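Local coordinates for protein condensin complex subunit 3 (Schizosaccharomyces pombe, PDB 5OQR) that serves as a regulatory subunit of the condensin complex, which is required to convert interphase chromatin into mitotic-like condensed chromosomes, at residues 141-146 / 176-181; 127-130 / 136-139. All blocks are in the same frame, centred on the assembly; numbering follows the deposited sequence.

Contact 1 of 2, residues 141-146 / 176-181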
ATOM      1  N   ALA A 141      24.040 -14.026 -13.479  1.00 71.45           N
ATOM      2  CA  ALA A 141      24.713 -13.168 -14.446  1.00 67.51           C
ATOM      3  C   ALA A 141      24.937 -11.771 -13.885  1.00 78.65           C
ATOM      4  O   ALA A 141      26.024 -11.202 -14.035  1.00 81.52           O
ATOM      5  CB  ALA A 141      23.905 -13.104 -15.741  1.00 78.48           C
ATOM      6  N   VAL A 142      23.921 -11.197 -13.235  1.00 80.10           N
ATOM      7  CA  VAL A 142      24.073  -9.858 -12.674  1.00 83.62           C
ATOM      8  C   VAL A 142      25.130  -9.867 -11.578  1.00 82.12           C
ATOM      9  O   VAL A 142      25.901  -8.912 -11.429  1.00 73.78           O
ATOM     10  CB  VAL A 142      22.721  -9.327 -12.158  1.00 85.09           C
ATOM     11  CG1 VAL A 142      21.672  -9.374 -13.266  1.00 80.91           C
ATOM     12  CG2 VAL A 142      22.246 -10.109 -10.942  1.00 78.19           C
ATOM     13  N   VAL A 143      25.190 -10.950 -10.799  1.00 80.58           N
ATOM     14  CA  VAL A 143      26.228 -11.072  -9.780  1.00 82.77           C
ATOM     15  C   VAL A 143      27.601 -11.067 -10.436  1.00 82.40           C
ATOM     16  O   VAL A 143      28.521 -10.368  -9.994  1.00 82.12           O
ATOM     17  CB  VAL A 143      26.010 -12.342  -8.937  1.00 79.11           C
ATOM     18  CG1 VAL A 143      27.041 -12.424  -7.818  1.00 69.90           C
ATOM     19  CG2 VAL A 143      24.603 -12.371  -8.358  1.00 78.41           C
ATOM     20  N   ALA A 144      27.758 -11.846 -11.508  1.00 79.55           N
ATOM     21  CA  ALA A 144      29.014 -11.843 -12.248  1.00 85.19           C
ATOM     22  C   ALA A 144      29.277 -10.475 -12.862  1.00 86.17           C
ATOM     23  O   ALA A 144      30.364  -9.906 -12.708  1.00 71.07           O
ATOM     24  CB  ALA A 144      28.984 -12.919 -13.335  1.00 81.96           C
ATOM     25  N   LEU A 145      28.281  -9.929 -13.559  1.00 86.08           N
ATOM     26  CA  LEU A 145      28.467  -8.655 -14.242  1.00 89.19           C
ATOM     27  C   LEU A 145      28.726  -7.530 -13.247  1.00 90.30           C
ATOM     28  O   LEU A 145      29.542  -6.638 -13.506  1.00 87.04           O
ATOM     29  CB  LEU A 145      27.239  -8.354 -15.100  1.00 88.95           C
ATOM     30  CG  LEU A 145      27.472  -7.447 -16.307  1.00 93.20           C
ATOM     31  CD1 LEU A 145      26.385  -7.663 -17.339  1.00105.06           C
ATOM     32  CD2 LEU A 145      27.515  -5.998 -15.899  1.00 98.96           C
ATOM     33  N   SER A 146      28.055  -7.565 -12.094  1.00 90.46           N
ATOM     34  CA  SER A 146      28.240  -6.528 -11.085  1.00 88.91           C
ATOM     35  C   SER A 146      29.677  -6.436 -10.591  1.00 89.12           C
ATOM     36  O   SER A 146      30.003  -5.493  -9.864  1.00 96.62           O
ATOM     37  CB  SER A 146      27.309  -6.782  -9.897  1.00 89.27           C
ATOM     38  OG  SER A 146      27.626  -8.002  -9.253  1.00 92.53           O
ATOM     39  N   ARG A 176      15.592  -9.581  -9.266  1.00 72.38           N
ATOM     40  CA  ARG A 176      15.568  -8.206  -8.780  1.00 76.31           C
ATOM     41  C   ARG A 176      16.380  -8.064  -7.499  1.00 70.16           C
ATOM     42  O   ARG A 176      17.167  -7.123  -7.348  1.00 61.64           O
ATOM     43  CB  ARG A 176      14.125  -7.756  -8.550  1.00 75.74           C
ATOM     44  CG  ARG A 176      13.318  -7.589  -9.823  1.00 77.76           C
ATOM     45  CD  ARG A 176      12.044  -6.796  -9.576  1.00 74.61           C
ATOM     46  NE  ARG A 176      11.156  -7.443  -8.614  1.00 71.10           N
ATOM     47  CZ  ARG A 176      10.381  -8.485  -8.893  1.00 77.39           C
ATOM     48  NH1 ARG A 176       9.602  -9.005  -7.954  1.00 67.35           N
ATOM     49  NH2 ARG A 176      10.393  -9.021 -10.104  1.00 88.90           N
ATOM     50  N   ARG A 177      16.203  -8.997  -6.561  1.00 65.74           N
ATOM     51  CA  ARG A 177      16.930  -8.916  -5.299  1.00 69.11           C
ATOM     52  C   ARG A 177      18.434  -8.986  -5.524  1.00 66.64           C
ATOM     53  O   ARG A 177      19.201  -8.269  -4.871  1.00 72.31           O
ATOM     54  CB  ARG A 177      16.477 -10.031  -4.356  1.00 68.82           C
ATOM     55  CG  ARG A 177      17.250 -10.054  -3.049  1.00 71.93           C
ATOM     56  CD  ARG A 177      16.484 -10.734  -1.926  1.00 66.11           C
ATOM     57  NE  ARG A 177      16.504 -12.192  -2.029  1.00 86.84           N
ATOM     58  CZ  ARG A 177      15.496 -12.950  -2.452  1.00 93.88           C
ATOM     59  NH1 ARG A 177      14.344 -12.410  -2.828  1.00 84.32           N
ATOM     60  NH2 ARG A 177      15.639 -14.269  -2.494  1.00 99.82           N
ATOM     61  N   SER A 178      18.877  -9.847  -6.441  1.00 68.68           N
ATOM     62  CA  SER A 178      20.303  -9.936  -6.733  1.00 68.73           C
ATOM     63  C   SER A 178      20.828  -8.616  -7.279  1.00 66.78           C
ATOM     64  O   SER A 178      21.902  -8.152  -6.880  1.00 64.19           O
ATOM     65  CB  SER A 178      20.566 -11.069  -7.722  1.00 69.22           C
ATOM     66  OG  SER A 178      21.955 -11.269  -7.908  1.00 67.19           O
ATOM     67  N   VAL A 179      20.083  -7.995  -8.197  1.00 66.46           N
ATOM     68  CA  VAL A 179      20.466  -6.676  -8.692  1.00 70.82           C
ATOM     69  C   VAL A 179      20.416  -5.666  -7.555  1.00 76.51           C
ATOM     70  O   VAL A 179      21.283  -4.792  -7.432  1.00 69.86           O
ATOM     71  CB  VAL A 179      19.552  -6.246  -9.856  1.00 71.97           C
ATOM     72  CG1 VAL A 179      20.108  -5.008 -10.526  1.00 80.17           C
ATOM     73  CG2 VAL A 179      19.385  -7.365 -10.879  1.00 73.14           C
ATOM     74  N   LEU A 180      19.397  -5.777  -6.703  1.00 72.01           N
ATOM     75  CA  LEU A 180      19.229  -4.847  -5.596  1.00 73.27           C
ATOM     76  C   LEU A 180      20.381  -4.936  -4.605  1.00 75.77           C
ATOM     77  O   LEU A 180      20.686  -3.953  -3.920  1.00 75.10           O
ATOM     78  CB  LEU A 180      17.897  -5.131  -4.901  1.00 74.96           C
ATOM     79  CG  LEU A 180      17.505  -4.313  -3.672  1.00 66.33           C
ATOM     80  CD1 LEU A 180      17.674  -2.823  -3.911  1.00 62.70           C
ATOM     81  CD2 LEU A 180      16.068  -4.642  -3.300  1.00 65.68           C
ATOM     82  N   LEU A 181      21.037  -6.091  -4.522  1.00 74.90           N
ATOM     83  CA  LEU A 181      22.061  -6.325  -3.512  1.00 78.85           C
ATOM     84  C   LEU A 181      23.477  -6.034  -3.995  1.00 83.17           C
ATOM     85  O   LEU A 181      24.397  -6.016  -3.170  1.00 84.54           O
ATOM     86  CB  LEU A 181      21.989  -7.775  -3.024  1.00 75.41           C
ATOM     87  CG  LEU A 181      21.098  -8.031  -1.810  1.00 77.84           C
ATOM     88  CD1 LEU A 181      20.860  -9.520  -1.633  1.00 74.52           C
ATOM     89  CD2 LEU A 181      21.726  -7.442  -0.557  1.00 90.42           C
TER

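Contact 2 of 2, residues 127-130 / 136-139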
ATOM      1  N   LEU A 127      26.814  -8.946 -20.722  1.00114.52           N
ATOM      2  CA  LEU A 127      25.736  -7.985 -20.934  1.00112.62           C
ATOM      3  C   LEU A 127      24.581  -8.600 -21.710  1.00110.69           C
ATOM      4  O   LEU A 127      23.421  -8.238 -21.487  1.00109.69           O
ATOM      5  CB  LEU A 127      26.271  -6.756 -21.667  1.00112.03           C
ATOM      6  CG  LEU A 127      27.300  -5.929 -20.896  1.00111.14           C
ATOM      7  CD1 LEU A 127      28.209  -5.199 -21.863  1.00121.67           C
ATOM      8  CD2 LEU A 127      26.616  -4.933 -19.987  1.00108.10           C
ATOM      9  N   SER A 128      24.874  -9.514 -22.632  1.00115.32           N
ATOM     10  CA  SER A 128      23.814 -10.223 -23.337  1.00117.31           C
ATOM     11  C   SER A 128      23.160 -11.287 -22.463  1.00118.05           C
ATOM     12  O   SER A 128      21.994 -11.631 -22.687  1.00118.02           O
ATOM     13  CB  SER A 128      24.368 -10.860 -24.615  1.00119.75           C
ATOM     14  OG  SER A 128      25.775 -11.025 -24.537  1.00121.92           O
ATOM     15  N   ARG A 129      23.890 -11.822 -21.478  1.00118.36           N
ATOM     16  CA  ARG A 129      23.362 -12.919 -20.670  1.00121.63           C
ATOM     17  C   ARG A 129      22.241 -12.452 -19.746  1.00115.01           C
ATOM     18  O   ARG A 129      21.206 -13.119 -19.634  1.00110.38           O
ATOM     19  CB  ARG A 129      24.493 -13.562 -19.860  1.00124.59           C
ATOM     20  CG  ARG A 129      25.161 -14.752 -20.529  1.00134.34           C
ATOM     21  CD  ARG A 129      24.140 -15.817 -20.898  1.00129.96           C
ATOM     22  NE  ARG A 129      23.665 -15.660 -22.274  1.00135.73           N
ATOM     23  CZ  ARG A 129      22.455 -16.004 -22.704  1.00141.29           C
ATOM     24  NH1 ARG A 129      22.130 -15.820 -23.976  1.00149.49           N
ATOM     25  NH2 ARG A 129      21.563 -16.520 -21.871  1.00130.15           N
ATOM     26  N   VAL A 130      22.411 -11.292 -19.107  1.00118.86           N
ATOM     27  CA  VAL A 130      21.490 -10.786 -18.088  1.00111.49           C
ATOM     28  C   VAL A 130      20.092 -10.675 -18.686  1.00112.66           C
ATOM     29  O   VAL A 130      19.113 -10.445 -17.968  1.00106.24           O
ATOM     30  CB  VAL A 130      21.965  -9.429 -17.525  1.00105.40           C
ATOM     31  CG1 VAL A 130      23.287  -9.600 -16.806  1.00107.64           C
ATOM     32  CG2 VAL A 130      22.075  -8.394 -18.636  1.00108.91           C
ATOM     33  N   ILE A 136      17.271 -18.356 -13.634  1.00 80.64           N
ATOM     34  CA  ILE A 136      18.451 -18.727 -12.857  1.00 77.27           C
ATOM     35  C   ILE A 136      19.710 -18.148 -13.487  1.00 79.01           C
ATOM     36  O   ILE A 136      20.636 -17.726 -12.784  1.00 82.19           O
ATOM     37  CB  ILE A 136      18.538 -20.259 -12.719  1.00 82.66           C
ATOM     38  CG1 ILE A 136      18.680 -20.917 -14.098  1.00 92.31           C
ATOM     39  CG2 ILE A 136      17.312 -20.782 -11.979  1.00 93.65           C
ATOM     40  CD1 ILE A 136      18.779 -22.430 -14.067  1.00 97.53           C
ATOM     41  N   VAL A 137      19.765 -18.112 -14.818  1.00 79.04           N
ATOM     42  CA  VAL A 137      20.938 -17.573 -15.499  1.00 85.39           C
ATOM     43  C   VAL A 137      21.068 -16.081 -15.222  1.00 75.08           C
ATOM     44  O   VAL A 137      22.156 -15.581 -14.917  1.00 69.93           O
ATOM     45  CB  VAL A 137      20.859 -17.862 -17.009  1.00 97.57           C
ATOM     46  CG1 VAL A 137      22.074 -17.288 -17.736  1.00 97.53           C
ATOM     47  CG2 VAL A 137      20.746 -19.359 -17.261  1.00 92.85           C
ATOM     48  N   ARG A 138      19.960 -15.348 -15.336  1.00 82.81           N
ATOM     49  CA  ARG A 138      19.980 -13.917 -15.054  1.00 79.45           C
ATOM     50  C   ARG A 138      20.473 -13.646 -13.639  1.00 70.25           C
ATOM     51  O   ARG A 138      21.313 -12.765 -13.418  1.00 62.93           O
ATOM     52  CB  ARG A 138      18.586 -13.331 -15.256  1.00 86.50           C
ATOM     53  CG  ARG A 138      18.166 -13.211 -16.709  1.00 96.06           C
ATOM     54  CD  ARG A 138      16.730 -12.736 -16.814  1.00 89.11           C
ATOM     55  NE  ARG A 138      15.789 -13.850 -16.729  1.00 94.19           N
ATOM     56  CZ  ARG A 138      14.523 -13.743 -16.336  1.00 83.61           C
ATOM     57  NH1 ARG A 138      14.029 -12.569 -15.967  1.00 88.14           N
ATOM     58  NH2 ARG A 138      13.749 -14.820 -16.299  1.00 87.15           N
ATOM     59  N   LEU A 139      19.954 -14.395 -12.665  1.00 66.35           N
ATOM     60  CA  LEU A 139      20.357 -14.211 -11.277  1.00 69.73           C
ATOM     61  C   LEU A 139      21.875 -14.219 -11.147  1.00 70.75           C
ATOM     62  O   LEU A 139      22.478 -13.256 -10.663  1.00 70.57           O
ATOM     63  CB  LEU A 139      19.731 -15.308 -10.410  1.00 70.41           C
ATOM     64  CG  LEU A 139      19.584 -15.029  -8.911  1.00 70.19           C
ATOM     65  CD1 LEU A 139      18.819 -16.164  -8.253  1.00 77.39           C
ATOM     66  CD2 LEU A 139      20.927 -14.827  -8.222  1.00 71.11           C
TER

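Contact 1 of 2, residues 141-146 / 176-181
Ser178 OG reaches across to the helix that carries Val142 and Val143, and the side-chain methyls of both valines close round it. Its torsion sends OG anti to the backbone N (chi1 -174°), where it forms a weak hydrogen bond to Leu139 O, a backbone oxygen one turn before Val143. Val142 CG2 lies 3.3 Å from Ser178 OG and 3.8 Å from Ser178 CB; Val143 CG2 covers the same hydroxyl. The methyls thus pack round a buried hydroxyl that is also weakly bonded to a backbone oxygen. Beside it, the Val142 and Val179 side chains cross at about a right angle, with Val142 CG1 3.9 Å from Val179 CG2. The carbonyl of Val143 is held in turn by Ser146 OG, which donates to Val143 O over 2.6 Å from above the carbonyl plane. The two helix segments run nearly parallel, 16° apart with axes 9.2 Å from each other, and valine and serine side chains meet between them. The contact joins HEAT repeats 3 and 4, a side-by-side arrangement characteristic of the HEAT solenoid. Helix 158-169 packs against Val179 through Leu163 and Leu167, Val130 touches Val142, and Leu180 packs against Val208 and Val212 of helix 202-212.

Contact 2 of 2, residues 127-130 / 136-139
Arg138 lays the aliphatic part of its side chain against the backbone of Val130, where the chain turns from one helix of the HEAT 3 hairpin into the next. This helical hairpin, helix 116-129 followed by helix 135-145, is the building block of the HEAT solenoid, and the contact lies at its turn. Arg138 CG is the atom that touches most closely, 3.2 Å from Val130 O, with CD alongside at 3.5 Å from the same oxygen. With CG anti to its own carbonyl carbon (chi1 -73°), the chain first passes the turn; a bend at chi3 then redirects the head group. NE hydrogen-bonds back to Glu134 O and NH1 forms a salt bridge with Asp170, so the guanidinium is held at two points while the methylenes do the packing here. The backbone CA atoms of Val130 and Arg138 come within 4.6 Å. Val130 itself points its side chain away from this segment, into the apolar layer formed by Ala141, Val142, Leu145 and helix 158-169.

The second half of the contact pairs Arg129 with Val137. Bends at chi2 and chi3 fold the arginine compactly, and its NH2 makes a salt bridge with Asp132 in the turn, which Val137 also touches. Arg97 NH1 lies near the same NH2, a charge that the aspartate probably helps to offset. Val137 CG1 sits 4.1 Å from Arg129 CD, at the edge of the guanidinium and close to its plane.

Overall arrangement
Both contacts are largely buried and share helix 135-145, but they use it differently. Contact 2 is internal to HEAT 3, lying at the turn between successive helices, whereas contact 1 packs the same helix against HEAT 4. Their centres are about 9 Å apart, and they touch: Val130 CG1 packs on Ala141 CB at 3.7 Å, and Leu145 reaches Leu127. Contact 1 is built from valine methyls and one hydroxyl, at a seam between near-parallel helices. Contact 2 sets arginine methylenes against a backbone carbonyl and a valine methyl, with the charged ends paired to acidic residues beyond its segments. One of those, Asp170, also offers its backbone oxygen to Arg176 of contact 1's second segment.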